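Local coordinates for nitrogenase iron-molybdenum cofactor biosynthesis protein NifB (Methanothermobacter thermautotrophicus, PDB 7JMA) that probably carries out the radical SAM-dependent carbide insertion that couples two [4Fe-4S] clusters into the [8Fe-9S-C] precursor of the nitrogenase iron-molybdenum cofactor, at residues 116-120 / 121-125; 142-146 / 147-151; 182-186 / 187-191; 204-207 / 208-211; 211-215 / 216-220. All coordinates share one frame; numbering follows the deposited sequence.

Contact 1 of 5, residues 116-120 / 121-125; sequences MSTNG and LLLPD
The N119 side-chain amide accepts the N-H of L121, two residues on. The bond from L121 N to N119 OD1 is 2.9 Å long and nearly straight, at 167°. The N-H lies in the carbonyl plane of the amide. CG of N119 sits between its backbone N and carbonyl carbon (chi1 57°), which turns OD1 toward L121. The tight part is G120. L123 CD1 lies 3.6 Å from G120 CA, and G120 O accepts from L123 N at 3.0 Å, closing a type I turn into helix 123-132. A positive phi of 85° suits glycine here. T118 OG1 accepts from G120 N at 2.9 Å, an ST turn at the end of strand 113-118. The looser side is at L122 and P124, both partly exposed. A water bridges N119 OD1 and L122 N, donating to the first and accepting from the second. N119 ND2 donates to N39 OD1, and D91 holds N119 N and T118 OG1. The N119 side chain also lies about 4 Å from that of C38, a [4Fe-4S] cluster ligand in another structure of this protein. Two hydrogen bonds to OD1 and one from ND2 probably fix the rotation of the amide beside that site, which holds no cluster here.

Contact 2 of 5, residues 142-146 / 147-151; sequences VNAVD and PEIGE
D146 is the N-cap of helix 147-150; its side chain gives the capping bond and its carbonyl takes two first-turn N-H groups. OD2 accepts from E148 N at 3.1 Å. This N-H comes from above the carboxylate plane, 66° out of it. The carbonyl donors are G150 N and I149 N, each 2.9 Å from D146 O. The G150 bond lies in the carbonyl plane; the I149 bond is more bent and comes from above that plane. Thus one residue accepts three N-H groups of the first turn. With CG of D146 swung opposite its backbone N (chi1 159°), the carboxylate lies over the helix start. Its OD1 meets E148 CG at 3.0 Å. E148 OE2 is 3.6 Å from the same OD1, a close pair of like charges with carboxylate planes 37° apart, which would probably raise the proton affinity of one group. A144 CB points toward the turn and touches I149 CG2 at 3.8 Å. It lies as near to G150 N.

The next shell fixes the loop. H205 NE2 is hydrogen-bonded to V145 N, and its ring also touches A144, D146 and I149. N143 is held at both ends of its amide, by V196 N and Y154 OH. The loop follows strand 137-141. P147 and A144 rest on F170 of helix 166-186, and V145 touches E212 of helix 206-216.

Contact 3 of 5, residues 182-186 / 187-191; sequences EKLAE and RGIIV
R187 folds back over the last turn of helix 166-186 and grips it with one nitrogen. NH1 donates to K183 O at 2.7 Å, with the oxygen close to the guanidinium plane, and to E186 OE1 at 2.8 Å. The second bond is a salt bridge. It uses the anti lone pair of the carboxylate, and the oxygen is tilted 26° from the guanidinium plane. CG of R187 lies beside its backbone N (chi1 -75°), and the chain, extended from there to NE, carries NH1 to K183 O. A water donates to E186 OE1 and accepts from R187 NH2, closing a small ring. NH2 also forms a salt bridge with D128. K183 runs alongside R187, but its NZ bonds P124 O.

The backbone bonds make a Schellman motif. I189 N donates to L184 O at 3.2 Å, and G188 N to A185 O at 3.1 Å. G188 is the C-prime residue, with a phi of 90°. L184 O accepts from R187 N as well, and the two donors come from opposite faces of its carbonyl plane.

Apolar contacts span the turn. L184 CB meets V191 CG2 at 3.6 Å, the two side chains crossing near a right angle. L184 CD2 touches I189 CD1 at 3.7 Å, at a slant.

The motif turns the chain from helix 166-186 into strand 190-197. L184, I189 and V191 pack on strand 137-141, and L184 also meets L123, A127 and L130 of helix 123-132.

Contact 4 of 5, residues 204-207 / 208-211; sequences EHIV and DIAR
The H205 ring is held at both nitrogens, and one partner is the carboxylate of D208, three residues on. ND1 donates to D208 OD2 at 3.1 Å, on the anti lone pair. The bond is bent, at 140°. The oxygen is tilted 28° from the ring plane, and the side chains cross at about a right angle. CG of H205 lies opposite its backbone N (chi1 179°), which carries the ring forward, toward D208 and I209. D208 CB also comes within 3.6 Å of ND1. The second partner of the ring is V145 N, in the loop before helix 147-150, hydrogen-bonded to NE2.

CD2 of the ring rests against I209 CG1 at 3.9 Å, again with the side chains crossed. I209 runs beside I206, and their CD1 atoms touch at 4.0 Å. This pair faces the sheet: I206 packs on L197, M221 and I223, and I209 on S195. V207 and A210 face V250 of helix 240-251.

Main-chain bonds start the helix. I209 N donates to H205 O, A210 N to I206 O and R211 N to V207 O, the last at 2.9 Å. R211 CG lies 3.4 Å from V207 O.

Helix 206-216 is the crossover helix between strands 190-197 and 220-225, a beta-alpha-beta unit. With ND1 donating to a carboxylate and NE2 meeting a backbone N-H, the ring is probably neutral, with its proton on ND1. The two bonds fix its rotation and tie the helix start to the loop at V145.

Contact 5 of 5, residues 211-215 / 216-220; sequences REVKK and RGASL
G217, with a positive phi of 116°, ends helix 206-216 in a Schellman motif: A218 N donates to V213 O at 2.9 Å and G217 N to K214 O at 3.2 Å. Weak bonds also run from R216 N and G217 N to V213 O. Among the side chains, E212 and R216 meet one turn apart in a salt bridge. R216 NE donates to E212 OE1 at 3.0 Å, on the anti lone pair of that oxygen. The oxygen lies at the guanidinium edge, in its plane, while the carboxylate plane is turned 76° against it. R216 NH2 adds a weak bond of 3.4 Å to the same oxygen. Bends at chi2 in both chains (-83° in R216) bring OE1 of E212 to that edge.

In the beta-alpha-beta unit of strand 190-197, helix 206-216 and strand 220-225, this turn leads from the helix to the last strand, an outer one of the parallel sheet. A218 CB points back to the helix and touches V213 CG2 at 3.9 Å; both residues pack on V193 of strand 190-197. A water bridges K214 O and A218 O, 2.8 Å from each. R216 NH1 forms a salt bridge with E182 of helix 166-186, and the R216 chain lies on L178 and I181.

In the fold
The five contacts mark turns and caps round one parallel sheet of the radical SAM domain. Two lie near the [4Fe-4S] site of C38 and C42, which holds no cluster in this model. The N119 side chain of contact 1 is about 4 Å from that of C38, and G150 of contact 2 about 9 Å from that of C42. Contact 1 touches contact 3 through P124 and K183 and through L123 and L184. Contact 3 joins contact 5 by the E182 salt bridge and by a backbone bond of 2.8 Å from S219 N to V191 O. Contacts 4 and 5 share R211. H205 ties contact 4 to contact 2. Contacts 1 and 2 do not touch; their centres are about 17 Å apart.

Contact 1 of 5, residues 116-120 / 121-125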
loop_
_atom_site.group_PDB
_atom_site.type_symbol
_atom_site.label_atom_id
_atom_site.label_comp_id
_atom_site.label_asym_id
_atom_site.label_seq_id
_atom_site.Cartn_x
_atom_site.Cartn_y
_atom_site.Cartn_z
ATOM N N MET A 116 -1.758 7.956 0.339
ATOM C CA MET A 116 -1.697 7.115 -0.838
ATOM C C MET A 116 -1.401 5.689 -0.404
ATOM O O MET A 116 -0.899 5.438 0.692
ATOM C CB MET A 116 -0.650 7.629 -1.828
ATOM C CG MET A 116 0.772 7.504 -1.393
ATOM S SD MET A 116 1.832 7.541 -2.871
ATOM C CE MET A 116 1.625 9.240 -3.377
ATOM N N SER A 117 -1.736 4.755 -1.284
ATOM C CA SER A 117 -1.436 3.354 -1.058
ATOM C C SER A 117 -0.495 2.901 -2.156
ATOM O O SER A 117 -0.561 3.400 -3.284
ATOM C CB SER A 117 -2.706 2.481 -1.040
ATOM O OG SER A 117 -3.650 2.976 -0.105
ATOM N N THR A 118 0.392 1.967 -1.811
ATOM C CA THR A 118 1.359 1.478 -2.784
ATOM C C THR A 118 1.805 0.077 -2.377
ATOM O O THR A 118 1.721 -0.299 -1.205
ATOM C CB THR A 118 2.554 2.433 -2.871
ATOM O OG1 THR A 118 3.526 1.901 -3.765
ATOM C CG2 THR A 118 3.219 2.579 -1.481
ATOM N N ASN A 119 2.282 -0.700 -3.363
ATOM C CA ASN A 119 2.995 -1.914 -2.994
ATOM C C ASN A 119 4.399 -1.622 -2.440
ATOM O O ASN A 119 5.060 -2.542 -1.942
ATOM C CB ASN A 119 3.040 -2.868 -4.194
ATOM C CG ASN A 119 3.671 -2.242 -5.419
ATOM O OD1 ASN A 119 4.753 -1.662 -5.331
ATOM N ND2 ASN A 119 3.033 -2.427 -6.598
ATOM N N GLY A 120 4.876 -0.379 -2.525
ATOM C CA GLY A 120 6.182 -0.029 -1.990
ATOM C C GLY A 120 7.380 -0.267 -2.892
ATOM O O GLY A 120 8.501 0.106 -2.517
ATOM N N LEU A 121 7.198 -0.861 -4.080
ATOM C CA LEU A 121 8.359 -1.172 -4.905
ATOM C C LEU A 121 9.192 0.070 -5.208
ATOM O O LEU A 121 10.427 0.018 -5.187
ATOM C CB LEU A 121 7.917 -1.832 -6.218
ATOM C CG LEU A 121 9.076 -2.235 -7.129
ATOM C CD1 LEU A 121 9.975 -3.325 -6.534
ATOM C CD2 LEU A 121 8.491 -2.728 -8.477
ATOM N N LEU A 122 8.538 1.198 -5.484
ATOM C CA LEU A 122 9.233 2.429 -5.857
ATOM C C LEU A 122 9.473 3.352 -4.674
ATOM O O LEU A 122 9.906 4.497 -4.876
ATOM C CB LEU A 122 8.438 3.186 -6.924
ATOM C CG LEU A 122 8.441 2.441 -8.253
ATOM C CD1 LEU A 122 7.419 3.045 -9.205
ATOM C CD2 LEU A 122 9.844 2.497 -8.838
ATOM N N LEU A 123 9.181 2.900 -3.457
ATOM C CA LEU A 123 9.335 3.780 -2.296
ATOM C C LEU A 123 10.758 4.259 -2.074
ATOM O O LEU A 123 10.933 5.452 -1.770
ATOM C CB LEU A 123 8.829 3.095 -1.024
ATOM C CG LEU A 123 7.342 3.303 -0.779
ATOM C CD1 LEU A 123 6.919 2.553 0.480
ATOM C CD2 LEU A 123 7.028 4.801 -0.667
ATOM N N PRO A 124 11.795 3.426 -2.163
ATOM C CA PRO A 124 13.144 3.979 -1.978
ATOM C C PRO A 124 13.447 5.114 -2.939
ATOM O O PRO A 124 14.064 6.111 -2.546
ATOM C CB PRO A 124 14.050 2.765 -2.203
ATOM C CG PRO A 124 13.198 1.605 -1.795
ATOM C CD PRO A 124 11.838 1.962 -2.341
ATOM N N ASP A 125 12.983 5.013 -4.182
ATOM C CA ASP A 125 13.261 6.052 -5.160
ATOM C C ASP A 125 12.352 7.269 -5.024
ATOM O O ASP A 125 12.724 8.348 -5.489
ATOM C CB ASP A 125 13.145 5.474 -6.571
ATOM C CG ASP A 125 13.960 4.204 -6.744
ATOM O OD1 ASP A 125 15.199 4.271 -6.589
ATOM O OD2 ASP A 125 13.364 3.144 -7.033
HETATM O O HOH W 1 5.571 0.892 -6.314
#

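Contact 2 of 5, residues 142-146 / 147-151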
loop_
_atom_site.group_PDB
_atom_site.type_symbol
_atom_site.label_atom_id
_atom_site.label_comp_id
_atom_site.label_asym_id
_atom_site.label_seq_id
_atom_site.Cartn_x
_atom_site.Cartn_y
_atom_site.Cartn_z
ATOM N N VAL A 142 2.066 -5.373 2.394
ATOM C CA VAL A 142 3.153 -6.299 2.682
ATOM C C VAL A 142 2.513 -7.636 3.000
ATOM O O VAL A 142 1.877 -7.793 4.051
ATOM C CB VAL A 142 4.033 -5.849 3.857
ATOM C CG1 VAL A 142 5.137 -6.893 4.057
ATOM C CG2 VAL A 142 4.630 -4.455 3.637
ATOM N N ASN A 143 2.678 -8.609 2.100
ATOM C CA ASN A 143 2.011 -9.892 2.253
ATOM C C ASN A 143 2.932 -11.006 2.719
ATOM O O ASN A 143 2.438 -12.075 3.081
ATOM C CB ASN A 143 1.346 -10.284 0.925
ATOM C CG ASN A 143 0.252 -9.311 0.540
ATOM O OD1 ASN A 143 -0.599 -8.980 1.362
ATOM N ND2 ASN A 143 0.279 -8.827 -0.700
ATOM N N ALA A 144 4.244 -10.779 2.725
ATOM C CA ALA A 144 5.189 -11.748 3.263
ATOM C C ALA A 144 6.523 -11.051 3.478
ATOM O O ALA A 144 6.827 -10.040 2.840
ATOM C CB ALA A 144 5.360 -12.961 2.331
ATOM N N VAL A 145 7.323 -11.621 4.372
ATOM C CA VAL A 145 8.718 -11.234 4.528
ATOM C C VAL A 145 9.664 -12.412 4.376
ATOM O O VAL A 145 10.883 -12.231 4.458
ATOM C CB VAL A 145 8.946 -10.518 5.875
ATOM C CG1 VAL A 145 8.076 -9.279 5.904
ATOM C CG2 VAL A 145 8.622 -11.437 7.046
ATOM N N ASP A 146 9.142 -13.608 4.138
ATOM C CA ASP A 146 9.939 -14.810 3.958
ATOM C C ASP A 146 9.818 -15.239 2.504
ATOM O O ASP A 146 8.695 -15.473 2.033
ATOM C CB ASP A 146 9.442 -15.893 4.912
ATOM C CG ASP A 146 9.817 -17.300 4.486
ATOM O OD1 ASP A 146 9.059 -18.217 4.863
ATOM O OD2 ASP A 146 10.853 -17.508 3.817
ATOM N N PRO A 147 10.923 -15.334 1.759
ATOM C CA PRO A 147 10.809 -15.546 0.303
ATOM C C PRO A 147 10.177 -16.868 -0.087
ATOM O O PRO A 147 9.636 -16.976 -1.195
ATOM C CB PRO A 147 12.263 -15.460 -0.186
ATOM C CG PRO A 147 13.025 -14.816 0.928
ATOM C CD PRO A 147 12.320 -15.182 2.193
ATOM N N GLU A 148 10.236 -17.889 0.766
ATOM C CA GLU A 148 9.560 -19.134 0.414
ATOM C C GLU A 148 8.048 -18.964 0.411
ATOM O O GLU A 148 7.349 -19.726 -0.265
ATOM C CB GLU A 148 9.966 -20.260 1.364
ATOM C CG GLU A 148 9.258 -20.221 2.694
ATOM C CD GLU A 148 9.438 -21.490 3.505
ATOM O OE1 GLU A 148 10.398 -22.244 3.235
ATOM O OE2 GLU A 148 8.626 -21.721 4.428
ATOM N N ILE A 149 7.532 -17.975 1.137
ATOM C CA ILE A 149 6.115 -17.645 1.085
ATOM C C ILE A 149 5.837 -16.586 0.027
ATOM O O ILE A 149 4.857 -16.688 -0.717
ATOM C CB ILE A 149 5.635 -17.185 2.478
ATOM C CG1 ILE A 149 5.708 -18.344 3.476
ATOM C CG2 ILE A 149 4.227 -16.588 2.391
ATOM C CD1 ILE A 149 5.406 -17.951 4.904
ATOM N N GLY A 150 6.700 -15.565 -0.058
ATOM C CA GLY A 150 6.469 -14.480 -0.996
ATOM C C GLY A 150 6.539 -14.906 -2.449
ATOM O O GLY A 150 5.825 -14.359 -3.295
ATOM N N GLU A 151 7.380 -15.896 -2.757
ATOM C CA GLU A 151 7.496 -16.362 -4.131
ATOM C C GLU A 151 6.207 -16.992 -4.631
ATOM O O GLU A 151 6.016 -17.111 -5.847
ATOM C CB GLU A 151 8.648 -17.356 -4.248
ATOM C CG GLU A 151 8.343 -18.700 -3.626
ATOM C CD GLU A 151 9.572 -19.581 -3.509
ATOM O OE1 GLU A 151 10.675 -19.120 -3.868
ATOM O OE2 GLU A 151 9.429 -20.736 -3.057
#

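Contact 3 of 5, residues 182-186 / 187-191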
loop_
_atom_site.group_PDB
_atom_site.type_symbol
_atom_site.label_atom_id
_atom_site.label_comp_id
_atom_site.label_asym_id
_atom_site.label_seq_id
_atom_site.Cartn_x
_atom_site.Cartn_y
_atom_site.Cartn_z
ATOM N N GLU A 182 10.969 2.303 6.086
ATOM C CA GLU A 182 11.825 3.065 6.995
ATOM C C GLU A 182 12.120 4.454 6.444
ATOM O O GLU A 182 12.222 5.412 7.210
ATOM C CB GLU A 182 13.121 2.321 7.319
ATOM C CG GLU A 182 13.699 1.411 6.311
ATOM C CD GLU A 182 14.834 0.576 6.898
ATOM O OE1 GLU A 182 14.824 -0.662 6.728
ATOM O OE2 GLU A 182 15.731 1.162 7.543
ATOM N N LYS A 183 12.227 4.595 5.124
ATOM C CA LYS A 183 12.462 5.918 4.550
ATOM C C LYS A 183 11.273 6.844 4.753
ATOM O O LYS A 183 11.455 8.044 4.987
ATOM C CB LYS A 183 12.775 5.792 3.055
ATOM C CG LYS A 183 14.204 5.298 2.796
ATOM C CD LYS A 183 14.550 5.306 1.305
ATOM C CE LYS A 183 14.959 6.690 0.839
ATOM N NZ LYS A 183 16.056 6.625 -0.167
ATOM N N LEU A 184 10.051 6.322 4.615
ATOM C CA LEU A 184 8.873 7.130 4.922
ATOM C C LEU A 184 8.838 7.489 6.399
ATOM O O LEU A 184 8.642 8.655 6.766
ATOM C CB LEU A 184 7.594 6.375 4.584
ATOM C CG LEU A 184 7.366 6.127 3.092
ATOM C CD1 LEU A 184 6.085 5.331 2.974
ATOM C CD2 LEU A 184 7.293 7.442 2.334
ATOM N N ALA A 185 8.974 6.480 7.258
ATOM C CA ALA A 185 8.819 6.703 8.694
ATOM C C ALA A 185 9.805 7.739 9.218
ATOM O O ALA A 185 9.457 8.532 10.106
ATOM C CB ALA A 185 8.984 5.381 9.449
ATOM N N GLU A 186 11.053 7.725 8.722
ATOM C CA GLU A 186 12.046 8.661 9.245
ATOM C C GLU A 186 11.763 10.092 8.802
ATOM O O GLU A 186 12.275 11.038 9.411
ATOM C CB GLU A 186 13.451 8.225 8.838
ATOM C CG GLU A 186 13.775 8.364 7.381
ATOM C CD GLU A 186 15.051 7.617 7.003
ATOM O OE1 GLU A 186 15.512 7.767 5.849
ATOM O OE2 GLU A 186 15.592 6.880 7.861
ATOM N N ARG A 187 10.932 10.263 7.779
ATOM C CA ARG A 187 10.501 11.570 7.306
ATOM C C ARG A 187 9.187 12.023 7.925
ATOM O O ARG A 187 8.677 13.085 7.554
ATOM C CB ARG A 187 10.391 11.554 5.771
ATOM C CG ARG A 187 11.739 11.588 5.089
ATOM C CD ARG A 187 11.728 10.956 3.706
ATOM N NE ARG A 187 13.058 11.023 3.099
ATOM C CZ ARG A 187 14.026 10.131 3.303
ATOM N NH1 ARG A 187 13.821 9.083 4.093
ATOM N NH2 ARG A 187 15.206 10.285 2.710
ATOM N N GLY A 188 8.643 11.284 8.893
ATOM C CA GLY A 188 7.442 11.702 9.574
ATOM C C GLY A 188 6.157 11.226 8.949
ATOM O O GLY A 188 5.086 11.492 9.502
ATOM N N ILE A 189 6.222 10.504 7.829
ATOM C CA ILE A 189 5.010 10.035 7.178
ATOM C C ILE A 189 4.497 8.822 7.934
ATOM O O ILE A 189 5.272 7.908 8.240
ATOM C CB ILE A 189 5.291 9.685 5.710
ATOM C CG1 ILE A 189 5.618 10.976 4.948
ATOM C CG2 ILE A 189 4.133 8.889 5.157
ATOM C CD1 ILE A 189 6.246 10.757 3.571
ATOM N N ILE A 190 3.204 8.815 8.247
ATOM C CA ILE A 190 2.611 7.688 8.962
ATOM C C ILE A 190 2.540 6.500 8.020
ATOM O O ILE A 190 1.947 6.597 6.942
ATOM C CB ILE A 190 1.215 8.038 9.476
ATOM C CG1 ILE A 190 1.268 9.241 10.436
ATOM C CG2 ILE A 190 0.541 6.818 10.107
ATOM C CD1 ILE A 190 -0.099 9.825 10.669
ATOM N N VAL A 191 3.121 5.370 8.418
ATOM C CA VAL A 191 3.094 4.174 7.566
ATOM C C VAL A 191 2.093 3.197 8.145
ATOM O O VAL A 191 2.217 2.769 9.304
ATOM C CB VAL A 191 4.480 3.526 7.429
ATOM C CG1 VAL A 191 4.373 2.260 6.529
ATOM C CG2 VAL A 191 5.450 4.490 6.841
HETATM O O HOH W 2 16.890 8.050 3.632
#

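Contact 4 of 5, residues 204-207 / 208-211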
loop_
_atom_site.group_PDB
_atom_site.type_symbol
_atom_site.label_atom_id
_atom_site.label_comp_id
_atom_site.label_asym_id
_atom_site.label_seq_id
_atom_site.Cartn_x
_atom_site.Cartn_y
_atom_site.Cartn_z
ATOM N N GLU A 204 0.037 -18.218 9.395
ATOM C CA GLU A 204 0.902 -18.261 10.566
ATOM C C GLU A 204 2.104 -17.340 10.430
ATOM O O GLU A 204 2.929 -17.265 11.348
ATOM C CB GLU A 204 1.375 -19.691 10.820
ATOM C CG GLU A 204 0.250 -20.659 11.139
ATOM C CD GLU A 204 0.677 -22.104 10.992
ATOM O OE1 GLU A 204 1.863 -22.400 11.250
ATOM O OE2 GLU A 204 -0.171 -22.942 10.621
ATOM N N HIS A 205 2.202 -16.631 9.314
ATOM C CA HIS A 205 3.326 -15.779 8.983
ATOM C C HIS A 205 3.039 -14.304 9.238
ATOM O O HIS A 205 3.967 -13.487 9.198
ATOM C CB HIS A 205 3.683 -16.006 7.506
ATOM C CG HIS A 205 4.811 -15.170 7.008
ATOM N ND1 HIS A 205 6.073 -15.224 7.556
ATOM C CD2 HIS A 205 4.875 -14.275 5.993
ATOM C CE1 HIS A 205 6.864 -14.387 6.908
ATOM N NE2 HIS A 205 6.161 -13.799 5.955
ATOM N N ILE A 206 1.784 -13.952 9.519
ATOM C CA ILE A 206 1.418 -12.548 9.650
ATOM C C ILE A 206 2.126 -11.899 10.836
ATOM O O ILE A 206 2.489 -10.722 10.768
ATOM C CB ILE A 206 -0.112 -12.405 9.751
ATOM C CG1 ILE A 206 -0.798 -13.092 8.565
ATOM C CG2 ILE A 206 -0.508 -10.950 9.820
ATOM C CD1 ILE A 206 -0.556 -12.431 7.249
ATOM N N VAL A 207 2.352 -12.636 11.929
ATOM C CA VAL A 207 3.037 -12.012 13.062
ATOM C C VAL A 207 4.504 -11.743 12.725
ATOM O O VAL A 207 5.107 -10.799 13.253
ATOM C CB VAL A 207 2.895 -12.862 14.339
ATOM C CG1 VAL A 207 1.521 -12.666 14.960
ATOM C CG2 VAL A 207 3.135 -14.326 14.040
ATOM N N ASP A 208 5.106 -12.557 11.849
ATOM C CA ASP A 208 6.453 -12.254 11.369
ATOM C C ASP A 208 6.463 -10.955 10.579
ATOM O O ASP A 208 7.371 -10.127 10.739
ATOM C CB ASP A 208 6.992 -13.393 10.503
ATOM C CG ASP A 208 6.994 -14.724 11.218
ATOM O OD1 ASP A 208 7.451 -14.770 12.378
ATOM O OD2 ASP A 208 6.544 -15.721 10.611
ATOM N N ILE A 209 5.468 -10.767 9.704
ATOM C CA ILE A 209 5.331 -9.490 9.008
ATOM C C ILE A 209 5.273 -8.354 10.017
ATOM O O ILE A 209 6.001 -7.362 9.910
ATOM C CB ILE A 209 4.083 -9.489 8.109
ATOM C CG1 ILE A 209 4.171 -10.588 7.049
ATOM C CG2 ILE A 209 3.929 -8.131 7.409
ATOM C CD1 ILE A 209 2.899 -10.716 6.254
ATOM N N ALA A 210 4.399 -8.492 11.017
ATOM C CA ALA A 210 4.196 -7.419 11.984
ATOM C C ALA A 210 5.491 -7.076 12.704
ATOM O O ALA A 210 5.819 -5.897 12.872
ATOM C CB ALA A 210 3.108 -7.815 12.982
ATOM N N ARG A 211 6.243 -8.091 13.138
ATOM C CA ARG A 211 7.512 -7.815 13.808
ATOM C C ARG A 211 8.461 -7.063 12.882
ATOM O O ARG A 211 9.110 -6.097 13.299
ATOM C CB ARG A 211 8.151 -9.116 14.293
ATOM C CG ARG A 211 7.450 -9.751 15.472
ATOM C CD ARG A 211 8.205 -10.978 15.955
ATOM N NE ARG A 211 7.312 -11.934 16.597
ATOM C CZ ARG A 211 6.962 -11.885 17.879
ATOM N NH1 ARG A 211 7.436 -10.926 18.666
ATOM N NH2 ARG A 211 6.141 -12.800 18.378
#

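Contact 5 of 5, residues 211-215 / 216-220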
loop_
_atom_site.group_PDB
_atom_site.type_symbol
_atom_site.label_atom_id
_atom_site.label_comp_id
_atom_site.label_asym_id
_atom_site.label_seq_id
_atom_site.Cartn_x
_atom_site.Cartn_y
_atom_site.Cartn_z
ATOM N N ARG A 211 6.243 -8.091 13.138
ATOM C CA ARG A 211 7.512 -7.815 13.808
ATOM C C ARG A 211 8.461 -7.063 12.882
ATOM O O ARG A 211 9.110 -6.097 13.299
ATOM C CB ARG A 211 8.151 -9.116 14.293
ATOM C CG ARG A 211 7.450 -9.751 15.472
ATOM C CD ARG A 211 8.205 -10.978 15.955
ATOM N NE ARG A 211 7.312 -11.934 16.597
ATOM C CZ ARG A 211 6.962 -11.885 17.879
ATOM N NH1 ARG A 211 7.436 -10.926 18.666
ATOM N NH2 ARG A 211 6.141 -12.800 18.378
ATOM N N GLU A 212 8.528 -7.472 11.605
ATOM C CA GLU A 212 9.465 -6.848 10.678
ATOM C C GLU A 212 9.073 -5.408 10.368
ATOM O O GLU A 212 9.928 -4.513 10.347
ATOM C CB GLU A 212 9.549 -7.651 9.379
ATOM C CG GLU A 212 10.673 -7.199 8.471
ATOM C CD GLU A 212 12.034 -7.229 9.157
ATOM O OE1 GLU A 212 12.832 -6.289 8.933
ATOM O OE2 GLU A 212 12.304 -8.191 9.913
ATOM N N VAL A 213 7.792 -5.160 10.086
ATOM C CA VAL A 213 7.434 -3.799 9.699
ATOM C C VAL A 213 7.451 -2.883 10.916
ATOM O O VAL A 213 7.705 -1.685 10.786
ATOM C CB VAL A 213 6.082 -3.744 8.957
ATOM C CG1 VAL A 213 6.124 -4.616 7.672
ATOM C CG2 VAL A 213 4.903 -4.130 9.871
ATOM N N LYS A 214 7.199 -3.422 12.110
ATOM C CA LYS A 214 7.336 -2.607 13.317
ATOM C C LYS A 214 8.780 -2.163 13.501
ATOM O O LYS A 214 9.048 -1.003 13.851
ATOM C CB LYS A 214 6.854 -3.387 14.536
ATOM C CG LYS A 214 7.107 -2.667 15.854
ATOM C CD LYS A 214 5.811 -2.306 16.545
ATOM C CE LYS A 214 6.067 -1.471 17.798
ATOM N NZ LYS A 214 6.226 -0.027 17.448
ATOM N N LYS A 215 9.729 -3.073 13.243
ATOM C CA LYS A 215 11.150 -2.739 13.330
ATOM C C LYS A 215 11.533 -1.638 12.344
ATOM O O LYS A 215 12.454 -0.855 12.618
ATOM C CB LYS A 215 11.990 -3.993 13.077
ATOM C CG LYS A 215 13.483 -3.830 13.306
ATOM C CD LYS A 215 14.256 -5.076 12.878
ATOM C CE LYS A 215 13.510 -6.356 13.237
ATOM N NZ LYS A 215 14.394 -7.556 13.183
ATOM N N ARG A 216 10.843 -1.557 11.204
ATOM C CA ARG A 216 11.153 -0.589 10.152
ATOM C C ARG A 216 10.455 0.747 10.351
ATOM O O ARG A 216 10.768 1.699 9.631
ATOM C CB ARG A 216 10.755 -1.125 8.767
ATOM C CG ARG A 216 11.322 -2.502 8.390
ATOM C CD ARG A 216 12.725 -2.431 7.841
ATOM N NE ARG A 216 13.207 -3.753 7.450
ATOM C CZ ARG A 216 14.049 -3.963 6.445
ATOM N NH1 ARG A 216 14.503 -2.930 5.739
ATOM N NH2 ARG A 216 14.429 -5.203 6.139
ATOM N N GLY A 217 9.499 0.829 11.272
ATOM C CA GLY A 217 8.867 2.099 11.565
ATOM C C GLY A 217 7.379 2.200 11.264
ATOM O O GLY A 217 6.813 3.294 11.383
ATOM N N ALA A 218 6.729 1.095 10.898
ATOM C CA ALA A 218 5.287 1.138 10.664
ATOM C C ALA A 218 4.544 1.480 11.952
ATOM O O ALA A 218 4.984 1.142 13.057
ATOM C CB ALA A 218 4.770 -0.197 10.107
ATOM N N SER A 219 3.386 2.135 11.797
ATOM C CA SER A 219 2.550 2.558 12.915
ATOM C C SER A 219 1.338 1.682 13.163
ATOM O O SER A 219 0.843 1.648 14.294
ATOM C CB SER A 219 2.060 3.998 12.720
ATOM O OG SER A 219 3.137 4.926 12.802
ATOM N N LEU A 220 0.856 0.981 12.140
ATOM C CA LEU A 220 -0.427 0.308 12.224
ATOM C C LEU A 220 -0.418 -0.802 11.190
ATOM O O LEU A 220 0.218 -0.674 10.150
ATOM C CB LEU A 220 -1.565 1.302 11.967
ATOM C CG LEU A 220 -3.001 0.809 11.930
ATOM C CD1 LEU A 220 -3.428 0.404 13.325
ATOM C CD2 LEU A 220 -3.894 1.915 11.393
HETATM O O HOH W 3 7.386 1.160 14.571
#